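Local coordinates for Lactamase_B domain-containing protein (Bacillus lehensis G1, PDB 7EV5), which binds two zinc ions and is probably a promiscuous hydrolase combining B3 metallo-beta-lactamase and glyoxalase II activities, at residues L17-D20 and D21-V25; A62-A65 and V66-T69; P180-E183 and R184-V187; P193-I197 and G198-D202. All blocks are in the same frame, centred on the assembly; numbering follows the deposited sequence.

Contact 1: residues L17-D20 and D21-V25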
# COMPACT_ATOMS: atom_id res chain seq x y z
N LEU A 17 -6.88 7.63 4.66
CA LEU A 17 -7.44 7.42 5.99
C LEU A 17 -7.46 8.77 6.70
O LEU A 17 -6.48 9.51 6.64
CB LEU A 17 -6.54 6.45 6.76
CG LEU A 17 -6.90 6.13 8.22
CD1 LEU A 17 -8.21 5.35 8.33
CD2 LEU A 17 -5.75 5.37 8.89
N TYR A 18 -8.57 9.09 7.35
CA TYR A 18 -8.71 10.41 7.96
C TYR A 18 -9.38 10.29 9.32
O TYR A 18 -9.86 9.22 9.71
CB TYR A 18 -9.49 11.38 7.04
CG TYR A 18 -10.79 10.81 6.54
CD1 TYR A 18 -11.94 10.87 7.32
CD2 TYR A 18 -10.89 10.21 5.29
CE1 TYR A 18 -13.14 10.35 6.89
CE2 TYR A 18 -12.08 9.69 4.84
CZ TYR A 18 -13.20 9.77 5.65
OH TYR A 18 -14.40 9.25 5.21
N ASN A 19 -9.37 11.40 10.06
CA ASN A 19 -10.00 11.51 11.37
C ASN A 19 -10.95 12.70 11.36
O ASN A 19 -11.07 13.43 10.36
CB ASN A 19 -8.97 11.59 12.51
CG ASN A 19 -8.06 12.83 12.43
OD1 ASN A 19 -8.38 13.82 11.78
ND2 ASN A 19 -6.93 12.77 13.12
N ASP A 20 -11.63 12.92 12.49
CA ASP A 20 -12.61 13.99 12.56
C ASP A 20 -11.97 15.37 12.52
O ASP A 20 -12.63 16.34 12.12
CB ASP A 20 -13.50 13.83 13.79
CG ASP A 20 -14.47 12.67 13.66
OD1 ASP A 20 -14.59 12.11 12.55
OD2 ASP A 20 -15.11 12.31 14.67
N ASP A 21 -10.70 15.49 12.90
CA ASP A 21 -9.94 16.73 12.80
C ASP A 21 -9.44 17.02 11.39
O ASP A 21 -8.66 17.96 11.21
CB ASP A 21 -8.74 16.71 13.76
CG ASP A 21 -9.15 16.76 15.22
OD1 ASP A 21 -8.33 16.38 16.08
OD2 ASP A 21 -10.29 17.19 15.50
N LYS A 22 -9.87 16.23 10.40
CA LYS A 22 -9.54 16.41 8.99
C LYS A 22 -8.05 16.23 8.68
O LYS A 22 -7.56 16.75 7.68
CB LYS A 22 -10.11 17.71 8.41
CG LYS A 22 -11.63 17.71 8.33
CD LYS A 22 -12.12 18.06 6.93
CE LYS A 22 -13.61 17.81 6.77
NZ LYS A 22 -13.92 17.09 5.49
N GLU A 23 -7.34 15.48 9.51
CA GLU A 23 -5.99 15.05 9.20
C GLU A 23 -6.06 13.72 8.47
O GLU A 23 -7.03 12.97 8.61
CB GLU A 23 -5.18 14.89 10.48
CG GLU A 23 -5.04 16.18 11.26
CD GLU A 23 -4.53 15.93 12.67
OE1 GLU A 23 -4.97 14.96 13.32
OE2 GLU A 23 -3.67 16.72 13.12
N ALA A 24 -5.01 13.42 7.70
CA ALA A 24 -5.11 12.27 6.82
C ALA A 24 -3.77 11.58 6.63
O ALA A 24 -2.70 12.20 6.72
CB ALA A 24 -5.66 12.68 5.45
N VAL A 25 -3.85 10.29 6.31
CA VAL A 25 -2.72 9.46 5.92
C VAL A 25 -3.02 8.91 4.53
O VAL A 25 -4.12 8.41 4.28
CB VAL A 25 -2.49 8.31 6.94
CG1 VAL A 25 -1.28 7.46 6.56
CG2 VAL A 25 -2.30 8.88 8.33
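N19 and E23 meet across the turn through both ends of the asparagine amide. The ND2 of N19 gives a nearly straight hydrogen bond to OE1 of E23 (2.9 Å, 173° at the hydrogen), staying in the amide plane and meeting the anti lone pair of the carboxylate. The two flat groups are twisted by 32°. At the other end of the amide, OD1 of N19 accepts the backbone N of E23 at 3.0 Å, the donor tilted from the carbonyl plane. With oxygen and nitrogen both tied to one residue, the amide has little freedom to flip. A chi1 of 63°, with CG between backbone N and carbonyl carbon, carries the amide toward the opposite arm.

Beneath this grip lies a type I turn, N19 to K22, closed by K22 N to N19 O at 3.0 Å. K22 then takes a left-handed backbone conformation, and N19 N reaches E23 O at 3.2 Å: a type I turn with a G1 beta bulge, the 3:5 form of beta hairpin. It joins strands 12-18 and 23-27 of one sheet of the metallo-beta-lactamase fold.

Farther along, L17 and V25 form a hydrogen-bonded antiparallel pair, their side chains directed to the face covered by F121. On the reverse face Y18 CB lies 4.3 Å from A24 CB. K22 sends its NZ to the backbone O of E43 in a hydrogen bond.

Contact 2: residues A62-A65 and V66-T69; sequences AVDA and VRDT
R67 reaches back along its own helix to D64 and forward to D68, a salt-bridge network on one turn of helix 63-70. That helix is the crossover of the beta-alpha-beta unit running from strand 46-51 to strand 74-77, and it starts soon after the zinc ligands D58 and H59. R67 has two modelled conformers, and the network holds for the one described.

The arginine starts close to the backbone, with CB 3.1 Å from the carbonyl O of V63, the same oxygen that accepts R67 N. CG is anti to the backbone N (chi1 -179°), and a bend at chi3 (68°) folds the chain back over the preceding turn. CZ then sits 3.7 Å from D64 CA. At the tip, NH1 and NH2 both grip D64 OD1, at the edge of the guanidinium and near its plane. The NH1 bond, 2.8 Å to D64 OD1, uses the anti lone pair, while NH2 comes from above the carboxylate plane; the two planes stand 74° apart. NH2 also bonds D68 OD1 at 3.0 Å, so the cation lies between two aspartates and probably eases their mutual repulsion. D64 OD1 has a further donor in the backbone N of A103.

Among the buried residues, V66 CG2 lies 4.4 Å from A62 CB; A65 and T69 pack on I37 of helix 33-42. A65 O takes two bonds from T69: OG1, at 2.8 Å, and the backbone N approach it from opposite faces of the carbonyl plane.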
# COMPACT_ATOMS: atom_id res chain seq x y z
N ALA A 62 2.23 8.91 -8.34
CA ALA A 62 1.83 10.22 -7.84
C ALA A 62 2.61 10.67 -6.61
O ALA A 62 2.31 11.73 -6.05
CB ALA A 62 0.33 10.23 -7.55
N VAL A 63 3.63 9.91 -6.19
CA VAL A 63 4.35 10.24 -4.96
C VAL A 63 5.00 11.62 -5.06
O VAL A 63 4.86 12.44 -4.14
CB VAL A 63 5.37 9.13 -4.61
CG1 VAL A 63 6.35 9.61 -3.56
CG2 VAL A 63 4.64 7.90 -4.11
N ASP A 64 5.72 11.90 -6.15
CA ASP A 64 6.41 13.18 -6.31
C ASP A 64 5.44 14.34 -6.11
O ASP A 64 5.68 15.25 -5.30
CB ASP A 64 6.99 13.28 -7.72
CG ASP A 64 8.34 12.59 -7.88
OD1 ASP A 64 9.10 12.45 -6.89
OD2 ASP A 64 8.66 12.20 -9.03
N ALA A 65 4.34 14.33 -6.86
CA ALA A 65 3.41 15.46 -6.83
C ALA A 65 2.76 15.60 -5.46
O ALA A 65 2.64 16.71 -4.94
CB ALA A 65 2.36 15.31 -7.92
N VAL A 66 2.35 14.49 -4.85
CA VAL A 66 1.73 14.56 -3.54
C VAL A 66 2.74 15.02 -2.49
O VAL A 66 2.46 15.90 -1.67
CB VAL A 66 1.08 13.21 -3.18
CG1 VAL A 66 0.57 13.23 -1.77
CG2 VAL A 66 -0.07 12.91 -4.14
N ARG A 67 3.94 14.43 -2.50
CA ARG A 67 4.98 14.82 -1.56
C ARG A 67 5.33 16.30 -1.70
O ARG A 67 5.45 17.02 -0.70
CB ARG A 67 6.21 13.94 -1.79
CG ARG A 67 7.40 14.20 -0.89
CD ARG A 67 8.66 13.64 -1.54
NE ARG A 67 9.02 14.40 -2.74
CZ ARG A 67 9.22 13.87 -3.95
NH1 ARG A 67 9.12 12.56 -4.14
NH2 ARG A 67 9.53 14.65 -4.97
N ASP A 68 5.49 16.77 -2.94
CA ASP A 68 5.86 18.17 -3.17
C ASP A 68 4.74 19.12 -2.78
O ASP A 68 5.00 20.17 -2.17
CB ASP A 68 6.23 18.38 -4.65
CG ASP A 68 7.56 17.72 -5.03
OD1 ASP A 68 8.32 17.30 -4.14
OD2 ASP A 68 7.83 17.63 -6.25
N THR A 69 3.50 18.78 -3.12
CA THR A 69 2.37 19.67 -2.85
C THR A 69 2.16 19.87 -1.36
O THR A 69 1.90 20.99 -0.91
CB THR A 69 1.10 19.10 -3.48
OG1 THR A 69 1.24 19.08 -4.90
CG2 THR A 69 -0.12 19.93 -3.10

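Contact 3: residues P180-E183 and R184-V187; sequences PLPE and RTIV
T185 folds its hydroxyl back onto P182, and here the contact is tight. OG1 of T185 donates to the carbonyl O of P182 at 2.7 Å, and the backbone N of T185 bonds the same oxygen at 3.0 Å. Both donors come from one face of the carbonyl plane; the N stands well above that plane, while the hydroxyl is only tilted from it. The torsion responsible is chi1 of -55°, which sets OG1 beside the backbone N and thus lets a single residue grip one acceptor twice. The hydroxyl oxygen also rests against the pyrrolidine ring, 3.6 Å from P182 CD, and the CB of L181 is more distant, 4.3 Å from T185 OG1.

The backbone bond closes a type I beta turn from P182 to T185, and the hydroxyl bond reinforces it, in the connection between helix 167-178 and strand 186-189 of the metallo-beta-lactamase fold. T185 itself is buried, with Y139 of strand 136-140, L146 of strand 145-149 and I197 of the next helix packed around its side chain. L181 adds its side chain to the same two residues, Y139 and L146.

The two central residues of the turn belong to the loose side. E183 and R184 are exposed, and their side chains add little to the contact beyond CB. Both chains run out extended: the R184 side chain stretches from CG to NE and brushes A144, whereas E183 touches M201.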
# COMPACT_ATOMS: atom_id res chain seq x y z
N PRO A 180 -4.45 -14.36 10.71
CA PRO A 180 -4.74 -14.35 12.16
C PRO A 180 -5.37 -13.06 12.67
O PRO A 180 -5.83 -13.04 13.82
CB PRO A 180 -3.36 -14.58 12.80
CG PRO A 180 -2.56 -15.23 11.75
CD PRO A 180 -3.02 -14.61 10.46
N LEU A 181 -5.41 -11.99 11.88
CA LEU A 181 -6.04 -10.75 12.32
C LEU A 181 -7.56 -10.95 12.45
O LEU A 181 -8.12 -11.90 11.89
CB LEU A 181 -5.73 -9.64 11.31
CG LEU A 181 -4.28 -9.20 11.33
CD1 LEU A 181 -3.98 -8.28 10.15
CD2 LEU A 181 -3.94 -8.50 12.65
N PRO A 182 -8.25 -10.07 13.18
CA PRO A 182 -9.68 -10.28 13.43
C PRO A 182 -10.47 -10.40 12.13
O PRO A 182 -10.18 -9.72 11.14
CB PRO A 182 -10.09 -9.04 14.22
CG PRO A 182 -8.85 -8.62 14.91
CD PRO A 182 -7.73 -8.92 13.94
N GLU A 183 -11.47 -11.29 12.13
CA GLU A 183 -12.15 -11.62 10.88
C GLU A 183 -12.92 -10.44 10.30
O GLU A 183 -13.09 -10.38 9.07
CB GLU A 183 -13.04 -12.87 11.05
CG GLU A 183 -12.27 -14.20 11.00
CD GLU A 183 -13.18 -15.42 10.91
OE1 GLU A 183 -14.26 -15.33 10.29
OE2 GLU A 183 -12.80 -16.48 11.45
N ARG A 184 -13.37 -9.49 11.13
CA ARG A 184 -14.09 -8.32 10.62
C ARG A 184 -13.18 -7.28 9.99
O ARG A 184 -13.68 -6.31 9.42
CB ARG A 184 -14.97 -7.68 11.70
CG ARG A 184 -14.28 -6.64 12.59
CD ARG A 184 -15.29 -5.83 13.42
NE ARG A 184 -14.65 -4.74 14.15
CZ ARG A 184 -15.00 -3.46 14.06
NH1 ARG A 184 -16.01 -3.10 13.27
NH2 ARG A 184 -14.35 -2.54 14.75
N THR A 185 -11.86 -7.47 10.05
CA THR A 185 -10.92 -6.49 9.50
C THR A 185 -11.11 -6.35 8.00
O THR A 185 -11.11 -7.34 7.26
CB THR A 185 -9.49 -6.96 9.77
OG1 THR A 185 -9.31 -7.19 11.17
CG2 THR A 185 -8.49 -5.88 9.32
N ILE A 186 -11.25 -5.11 7.54
CA ILE A 186 -11.33 -4.86 6.11
C ILE A 186 -9.95 -5.02 5.50
O ILE A 186 -8.95 -4.50 6.02
CB ILE A 186 -11.90 -3.46 5.84
CG1 ILE A 186 -13.40 -3.43 6.18
CG2 ILE A 186 -11.65 -3.03 4.41
CD1 ILE A 186 -14.00 -2.03 6.19
N VAL A 187 -9.87 -5.79 4.41
CA VAL A 187 -8.65 -5.92 3.63
C VAL A 187 -8.72 -4.85 2.54
O VAL A 187 -9.49 -4.96 1.58
CB VAL A 187 -8.48 -7.32 3.06
CG1 VAL A 187 -7.24 -7.40 2.16
CG2 VAL A 187 -8.37 -8.33 4.19

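Contact 4: residues P193-I197 and G198-D202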
# COMPACT_ATOMS: atom_id res chain seq x y z
N PRO A 193 -11.94 -4.81 -5.39
CA PRO A 193 -12.84 -4.39 -4.31
C PRO A 193 -12.30 -4.67 -2.92
O PRO A 193 -11.44 -5.53 -2.70
CB PRO A 193 -14.10 -5.24 -4.55
CG PRO A 193 -14.02 -5.66 -5.98
CD PRO A 193 -12.56 -5.80 -6.29
N LEU A 194 -12.84 -3.93 -1.95
CA LEU A 194 -12.60 -4.23 -0.55
C LEU A 194 -13.15 -5.61 -0.20
O LEU A 194 -14.08 -6.11 -0.84
CB LEU A 194 -13.29 -3.18 0.33
CG LEU A 194 -12.79 -1.75 0.25
CD1 LEU A 194 -13.71 -0.85 1.05
CD2 LEU A 194 -11.35 -1.65 0.77
N THR A 195 -12.56 -6.22 0.82
CA THR A 195 -13.05 -7.47 1.36
C THR A 195 -12.75 -7.49 2.86
O THR A 195 -12.35 -6.47 3.43
CB THR A 195 -12.50 -8.66 0.57
OG1 THR A 195 -13.19 -9.85 0.96
CG2 THR A 195 -11.00 -8.83 0.80
N THR A 196 -12.99 -8.62 3.51
CA THR A 196 -12.61 -8.78 4.90
C THR A 196 -11.80 -10.06 5.05
O THR A 196 -11.82 -10.94 4.18
CB THR A 196 -13.81 -8.82 5.86
OG1 THR A 196 -14.63 -9.95 5.54
CG2 THR A 196 -14.61 -7.53 5.79
N ILE A 197 -11.08 -10.13 6.17
CA ILE A 197 -10.30 -11.32 6.49
C ILE A 197 -11.19 -12.55 6.52
O ILE A 197 -10.88 -13.57 5.89
CB ILE A 197 -9.56 -11.13 7.83
CG1 ILE A 197 -8.53 -10.00 7.72
CG2 ILE A 197 -8.92 -12.46 8.26
CD1 ILE A 197 -7.28 -10.39 7.00
N GLY A 198 -12.32 -12.46 7.22
CA GLY A 198 -13.20 -13.61 7.34
C GLY A 198 -13.74 -14.08 6.00
O GLY A 198 -13.80 -15.28 5.74
N GLN A 199 -14.13 -13.14 5.14
CA GLN A 199 -14.66 -13.52 3.84
C GLN A 199 -13.62 -14.25 3.00
O GLN A 199 -13.94 -15.21 2.29
CB GLN A 199 -15.20 -12.30 3.10
CG GLN A 199 -16.51 -11.79 3.66
CD GLN A 199 -17.55 -12.88 3.81
OE1 GLN A 199 -17.88 -13.58 2.84
NE2 GLN A 199 -18.08 -13.04 5.02
N GLU A 200 -12.36 -13.81 3.06
CA GLU A 200 -11.34 -14.48 2.25
C GLU A 200 -10.98 -15.84 2.83
O GLU A 200 -10.74 -16.80 2.09
CB GLU A 200 -10.10 -13.58 2.09
CG GLU A 200 -10.37 -12.32 1.28
CD GLU A 200 -11.16 -12.58 0.01
OE1 GLU A 200 -10.71 -13.42 -0.80
OE2 GLU A 200 -12.22 -11.95 -0.19
N MET A 201 -10.93 -15.93 4.16
CA MET A 201 -10.69 -17.21 4.82
C MET A 201 -11.71 -18.25 4.37
O MET A 201 -11.38 -19.42 4.17
CB MET A 201 -10.74 -17.02 6.33
CG MET A 201 -10.39 -18.24 7.17
SD MET A 201 -10.33 -17.82 8.93
CE MET A 201 -9.71 -16.14 8.84
N ASP A 202 -12.97 -17.83 4.21
CA ASP A 202 -14.04 -18.76 3.87
C ASP A 202 -14.21 -18.98 2.37
O ASP A 202 -14.76 -20.02 1.99
CB ASP A 202 -15.36 -18.26 4.46
CG ASP A 202 -15.35 -18.24 5.98
OD1 ASP A 202 -14.44 -18.86 6.58
OD2 ASP A 202 -16.24 -17.59 6.57
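Strand 195-196 runs without a break into helix 197-203, whose first turn is closed by E200 N to T196 O (3.1 Å) and M201 N to I197 O (2.9 Å). T196 precedes the helix as its N-cap: with OG1 between backbone N and carbonyl carbon (chi1 62°), the hydroxyl turns to accept Q199 N at 3.3 Å. The Q199 side chain runs beside it in the same direction, its CG 3.2 Å from T196 OG1.

One residue earlier, T195 OG1 donates to OE2 of E200 at 2.6 Å, using the anti lone pair of the carboxylate. A bend at chi2 (-46°) folds the buried glutamate back toward the strand, and its CG lies 3.6 Å from T195 CG2. This strand-to-helix junction lies at the edge of the second sheet of the metallo-beta-lactamase fold, where 195-196 pairs with strand 186-189. The other oxygen of E200 accepts from Q155 N and N204 ND2, so both carboxylate oxygens have donors, and the nearby helix start probably helps to stabilise negative charge. On the far flank, I197 CG2 packs against M201 CE at 3.8 Å in one of two methionine conformers.

Contacts 3 and 4 are direct neighbours, centres about 8 Å apart: V187 N meets T195 O at 2.7 Å and E183 O meets G198 N at 2.9 Å, the first joining adjacent strands of one sheet, the second the 182-185 turn to the start of the last helix. Contact 1 belongs to the other sheet, and contact 2 to a helix packed beside it, about 31 Å between centres from contact 3 and across the chain's centre. Contact 3 is mainly surface; the other three are partly buried. Their chemistry follows: the N19 amide, bonded at both ends, braces the hairpin, an arginine bridges two aspartates along a helix, and threonine hydroxyls fasten contacts 3 and 4, in contact 4 to the buried E200.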